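Local coordinates for hypothetical protein yigZ (Escherichia coli, PDB 1VI7) that is of uncertain function but may bind guanyl ribonucleotides and hydrolyse ribonucleoside triphosphates, at residues 154-166 / 178-192. Numbering follows the deposited sequence.
Sequences IEALLGQCDGKII and VALPAAKVAEFSAKL
C161 turns its side chain toward helix 185-192, where K191, F188 and E187 receive it. C161 SG lies at the edge of the F188 ring, 5.4 Å from its centroid, a sulfur-aromatic contact. The CE of K191 packs against C161 SG at 3.7 Å. SG stands anti to the carbonyl carbon (chi1 -63°), which points it at E187, F188 and K191.

The F188 ring extends toward helix 154-160, with its CG anti to the backbone N (chi1 -178°). L157 meets the ring edge with its backbone carbon, and CD1 of L158 comes obliquely to CZ. CD2 of L158 reaches on to CG1 of V178 at 3.6 Å, so this leucine joins helix to sheet. L202 touches F188 from outside the two segments.

K191 bends along its chain to bring NZ to OE1 of Q160, a hydrogen bond of 3.0 Å. D162, with positive phi, ends helix 154-160 in a Schellman motif: G163 N bonds to L158 O, and D162 N weakly to G159 O. K184 NZ forms a salt bridge with OD2 of D162 at 2.8 Å, from above the carboxylate plane.

The chain then enters the sheet. K164 N bonds to A179 O, and A179 N to K164 O, each at 2.8 Å, in an antiparallel hydrogen-bonded pair. The helices run nearly antiparallel (153°), and each is joined to one strand of the hairpin 164-170 and 174-180. This is a ferredoxin-like beta-alpha-beta-beta-alpha-beta arrangement, in the DUF1949 region. The chemistry is thus divided: an apolar seam between helices and sheet, bordered by two lysine contacts. K191 links the helices through Q160, and K184 pairs with D162 in the turn.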
loop_
_atom_site.group_PDB
_atom_site.type_symbol
_atom_site.label_atom_id
_atom_site.label_comp_id
_atom_site.label_asym_id
_atom_site.label_seq_id
_atom_site.Cartn_x
_atom_site.Cartn_y
_atom_site.Cartn_z
ATOM N N ILE A 154 -19.233 -22.979 -4.164
ATOM C CA ILE A 154 -17.938 -22.603 -3.614
ATOM C C ILE A 154 -17.781 -21.104 -3.435
ATOM O O ILE A 154 -17.253 -20.635 -2.435
ATOM C CB ILE A 154 -16.780 -23.141 -4.441
ATOM C CG1 ILE A 154 -16.803 -24.676 -4.497
ATOM C CG2 ILE A 154 -15.442 -22.650 -3.892
ATOM C CD1 ILE A 154 -15.887 -25.193 -5.605
ATOM N N GLU A 155 -18.243 -20.304 -4.382
ATOM C CA GLU A 155 -18.147 -18.846 -4.223
ATOM C C GLU A 155 -18.755 -18.493 -2.876
ATOM O O GLU A 155 -18.112 -17.919 -1.999
ATOM C CB GLU A 155 -18.880 -18.136 -5.359
ATOM C CG GLU A 155 -18.190 -18.290 -6.706
ATOM C CD GLU A 155 -18.971 -17.743 -7.873
ATOM O OE1 GLU A 155 -18.436 -17.758 -9.015
ATOM O OE2 GLU A 155 -20.122 -17.298 -7.673
ATOM N N ALA A 156 -19.980 -18.962 -2.651
ATOM C CA ALA A 156 -20.665 -18.726 -1.400
ATOM C C ALA A 156 -19.869 -19.176 -0.194
ATOM O O ALA A 156 -19.657 -18.361 0.716
ATOM C CB ALA A 156 -22.050 -19.347 -1.431
ATOM N N LEU A 157 -19.375 -20.403 -0.126
ATOM C CA LEU A 157 -18.610 -20.849 1.050
ATOM C C LEU A 157 -17.423 -19.919 1.285
ATOM O O LEU A 157 -17.163 -19.437 2.382
ATOM C CB LEU A 157 -18.211 -22.298 0.883
ATOM C CG LEU A 157 -19.021 -23.433 1.465
ATOM C CD1 LEU A 157 -20.528 -23.211 1.403
ATOM C CD2 LEU A 157 -18.695 -24.748 0.742
ATOM N N LEU A 158 -16.724 -19.584 0.215
ATOM C CA LEU A 158 -15.572 -18.707 0.171
ATOM C C LEU A 158 -15.852 -17.372 0.864
ATOM O O LEU A 158 -15.107 -16.914 1.730
ATOM C CB LEU A 158 -15.239 -18.460 -1.306
ATOM C CG LEU A 158 -13.804 -18.088 -1.643
ATOM C CD1 LEU A 158 -12.843 -19.135 -1.105
ATOM C CD2 LEU A 158 -13.624 -17.890 -3.144
ATOM N N GLY A 159 -16.961 -16.751 0.459
ATOM C CA GLY A 159 -17.413 -15.498 0.983
ATOM C C GLY A 159 -17.812 -15.566 2.440
ATOM O O GLY A 159 -17.691 -14.570 3.179
ATOM N N GLN A 160 -18.270 -16.728 2.917
ATOM C CA GLN A 160 -18.610 -16.885 4.313
ATOM C C GLN A 160 -17.349 -16.941 5.175
ATOM O O GLN A 160 -17.472 -16.972 6.394
ATOM C CB GLN A 160 -19.407 -18.156 4.590
ATOM C CG GLN A 160 -20.866 -18.069 4.178
ATOM C CD GLN A 160 -21.369 -19.429 3.736
ATOM O OE1 GLN A 160 -21.271 -20.395 4.491
ATOM N NE2 GLN A 160 -21.874 -19.497 2.508
ATOM N N CYS A 161 -16.218 -17.237 4.566
ATOM C CA CYS A 161 -14.967 -17.317 5.306
ATOM C C CYS A 161 -14.087 -16.137 4.975
ATOM O O CYS A 161 -12.866 -16.206 5.063
ATOM C CB CYS A 161 -14.239 -18.635 5.040
ATOM S SG CYS A 161 -15.176 -20.064 5.582
ATOM N N ASP A 162 -14.732 -15.055 4.524
ATOM C CA ASP A 162 -13.969 -13.848 4.201
ATOM C C ASP A 162 -12.935 -14.192 3.129
ATOM O O ASP A 162 -11.824 -13.718 3.225
ATOM C CB ASP A 162 -13.230 -13.337 5.437
ATOM C CG ASP A 162 -14.174 -12.937 6.562
ATOM O OD1 ASP A 162 -15.248 -12.363 6.276
ATOM O OD2 ASP A 162 -13.868 -13.269 7.722
ATOM N N GLY A 163 -13.331 -15.031 2.184
ATOM C CA GLY A 163 -12.497 -15.463 1.101
ATOM C C GLY A 163 -12.907 -14.729 -0.176
ATOM O O GLY A 163 -14.026 -14.256 -0.306
ATOM N N LYS A 164 -11.996 -14.742 -1.117
ATOM C CA LYS A 164 -12.146 -14.060 -2.400
ATOM C C LYS A 164 -11.503 -14.943 -3.484
ATOM O O LYS A 164 -10.415 -15.512 -3.337
ATOM C CB LYS A 164 -11.448 -12.700 -2.375
ATOM C CG LYS A 164 -12.100 -11.564 -3.108
ATOM C CD LYS A 164 -12.471 -11.904 -4.532
ATOM C CE LYS A 164 -12.510 -10.685 -5.437
ATOM N NZ LYS A 164 -11.274 -10.579 -6.266
ATOM N N ILE A 165 -12.322 -15.213 -4.477
ATOM C CA ILE A 165 -11.922 -15.950 -5.676
ATOM C C ILE A 165 -11.103 -15.007 -6.557
ATOM O O ILE A 165 -11.604 -13.993 -7.036
ATOM C CB ILE A 165 -13.205 -16.405 -6.362
ATOM C CG1 ILE A 165 -13.040 -17.044 -7.722
ATOM C CG2 ILE A 165 -14.165 -15.220 -6.446
ATOM C CD1 ILE A 165 -14.360 -17.799 -8.027
ATOM N N ILE A 166 -9.808 -15.258 -6.648
ATOM C CA ILE A 166 -8.887 -14.465 -7.400
ATOM C C ILE A 166 -9.009 -14.536 -8.908
ATOM O O ILE A 166 -8.955 -13.483 -9.577
ATOM C CB ILE A 166 -7.406 -14.780 -7.056
ATOM C CG1 ILE A 166 -7.095 -14.347 -5.626
ATOM C CG2 ILE A 166 -6.482 -14.073 -8.031
ATOM C CD1 ILE A 166 -7.661 -12.970 -5.292
ATOM N N VAL A 178 -7.841 -19.255 -5.228
ATOM C CA VAL A 178 -8.575 -18.554 -4.179
ATOM C C VAL A 178 -7.650 -17.954 -3.123
ATOM O O VAL A 178 -6.514 -18.382 -3.006
ATOM C CB VAL A 178 -9.557 -19.479 -3.437
ATOM C CG1 VAL A 178 -10.788 -19.715 -4.293
ATOM C CG2 VAL A 178 -8.841 -20.780 -3.078
ATOM N N ALA A 179 -8.182 -16.977 -2.413
ATOM C CA ALA A 179 -7.509 -16.268 -1.351
ATOM C C ALA A 179 -8.434 -16.109 -0.136
ATOM O O ALA A 179 -9.494 -15.504 -0.237
ATOM C CB ALA A 179 -7.053 -14.886 -1.810
ATOM N N LEU A 180 -7.934 -16.523 1.020
ATOM C CA LEU A 180 -8.695 -16.341 2.250
ATOM C C LEU A 180 -7.786 -16.264 3.471
ATOM O O LEU A 180 -6.694 -16.837 3.492
ATOM C CB LEU A 180 -9.655 -17.533 2.404
ATOM C CG LEU A 180 -8.938 -18.894 2.557
ATOM C CD1 LEU A 180 -9.771 -19.833 3.396
ATOM C CD2 LEU A 180 -8.665 -19.493 1.195
ATOM N N PRO A 181 -8.280 -15.628 4.521
ATOM C CA PRO A 181 -7.537 -15.513 5.767
ATOM C C PRO A 181 -6.900 -16.844 6.106
ATOM O O PRO A 181 -7.526 -17.880 5.891
ATOM C CB PRO A 181 -8.650 -15.178 6.755
ATOM C CG PRO A 181 -9.543 -14.285 5.940
ATOM C CD PRO A 181 -9.595 -14.978 4.601
ATOM N N ALA A 182 -5.691 -16.832 6.677
ATOM C CA ALA A 182 -5.066 -18.107 7.045
ATOM C C ALA A 182 -5.713 -18.697 8.291
ATOM O O ALA A 182 -5.445 -19.849 8.648
ATOM C CB ALA A 182 -3.567 -17.982 7.202
ATOM N N ALA A 183 -6.480 -17.895 9.026
ATOM C CA ALA A 183 -7.179 -18.404 10.200
ATOM C C ALA A 183 -8.255 -19.398 9.751
ATOM O O ALA A 183 -8.290 -20.559 10.161
ATOM C CB ALA A 183 -7.848 -17.259 10.950
ATOM N N LYS A 184 -9.061 -18.948 8.788
ATOM C CA LYS A 184 -10.195 -19.701 8.308
ATOM C C LYS A 184 -10.018 -20.833 7.361
ATOM O O LYS A 184 -10.992 -21.518 7.002
ATOM C CB LYS A 184 -11.200 -18.638 7.784
ATOM C CG LYS A 184 -11.464 -17.635 8.935
ATOM C CD LYS A 184 -12.586 -16.697 8.557
ATOM C CE LYS A 184 -13.470 -16.344 9.752
ATOM N NZ LYS A 184 -14.590 -15.464 9.259
ATOM N N VAL A 185 -8.827 -21.218 6.981
ATOM C CA VAL A 185 -8.529 -22.305 6.073
ATOM C C VAL A 185 -9.089 -23.642 6.510
ATOM O O VAL A 185 -9.638 -24.417 5.722
ATOM C CB VAL A 185 -7.000 -22.420 5.902
ATOM C CG1 VAL A 185 -6.335 -22.659 7.266
ATOM C CG2 VAL A 185 -6.576 -23.489 4.930
ATOM N N ALA A 186 -8.938 -23.978 7.782
ATOM C CA ALA A 186 -9.397 -25.235 8.344
ATOM C C ALA A 186 -10.916 -25.279 8.381
ATOM O O ALA A 186 -11.532 -26.308 8.191
ATOM C CB ALA A 186 -8.847 -25.387 9.742
ATOM N N GLU A 187 -11.517 -24.124 8.654
ATOM C CA GLU A 187 -12.974 -24.060 8.704
ATOM C C GLU A 187 -13.512 -24.172 7.268
ATOM O O GLU A 187 -14.548 -24.791 7.059
ATOM C CB GLU A 187 -13.498 -22.799 9.374
ATOM C CG GLU A 187 -15.011 -22.622 9.216
ATOM C CD GLU A 187 -15.449 -21.176 9.284
ATOM O OE1 GLU A 187 -16.566 -20.859 8.815
ATOM O OE2 GLU A 187 -14.644 -20.369 9.815
ATOM N N PHE A 188 -12.786 -23.591 6.336
ATOM C CA PHE A 188 -13.142 -23.610 4.930
ATOM C C PHE A 188 -12.986 -25.027 4.381
ATOM O O PHE A 188 -13.868 -25.529 3.713
ATOM C CB PHE A 188 -12.228 -22.644 4.160
ATOM C CG PHE A 188 -12.540 -22.548 2.701
ATOM C CD1 PHE A 188 -11.624 -22.990 1.753
ATOM C CD2 PHE A 188 -13.760 -22.061 2.272
ATOM C CE1 PHE A 188 -11.888 -22.868 0.403
ATOM C CE2 PHE A 188 -14.051 -21.955 0.921
ATOM C CZ PHE A 188 -13.100 -22.337 -0.003
ATOM N N SER A 189 -11.866 -25.661 4.679
ATOM C CA SER A 189 -11.616 -27.016 4.216
ATOM C C SER A 189 -12.749 -27.907 4.718
ATOM O O SER A 189 -13.368 -28.604 3.909
ATOM C CB SER A 189 -10.265 -27.534 4.666
ATOM O OG SER A 189 -9.164 -26.931 4.032
ATOM N N ALA A 190 -13.040 -27.857 6.009
ATOM C CA ALA A 190 -14.138 -28.649 6.574
ATOM C C ALA A 190 -15.432 -28.355 5.827
ATOM O O ALA A 190 -16.092 -29.238 5.279
ATOM C CB ALA A 190 -14.320 -28.345 8.042
ATOM N N LYS A 191 -15.806 -27.061 5.787
ATOM C CA LYS A 191 -17.019 -26.708 5.060
ATOM C C LYS A 191 -16.959 -27.313 3.650
ATOM O O LYS A 191 -17.969 -27.847 3.203
ATOM C CB LYS A 191 -17.219 -25.207 4.970
ATOM C CG LYS A 191 -18.190 -24.635 5.993
ATOM C CD LYS A 191 -17.625 -23.376 6.640
ATOM C CE LYS A 191 -18.172 -22.104 6.035
ATOM N NZ LYS A 191 -19.596 -21.889 6.450
ATOM N N LEU A 192 -15.825 -27.200 2.996
ATOM C CA LEU A 192 -15.605 -27.646 1.625
ATOM C C LEU A 192 -15.801 -29.147 1.495
ATOM O O LEU A 192 -16.498 -29.633 0.625
ATOM C CB LEU A 192 -14.196 -27.280 1.198
ATOM C CG LEU A 192 -13.851 -26.950 -0.227
ATOM C CD1 LEU A 192 -14.351 -25.595 -0.672
ATOM C CD2 LEU A 192 -12.329 -26.998 -0.403
#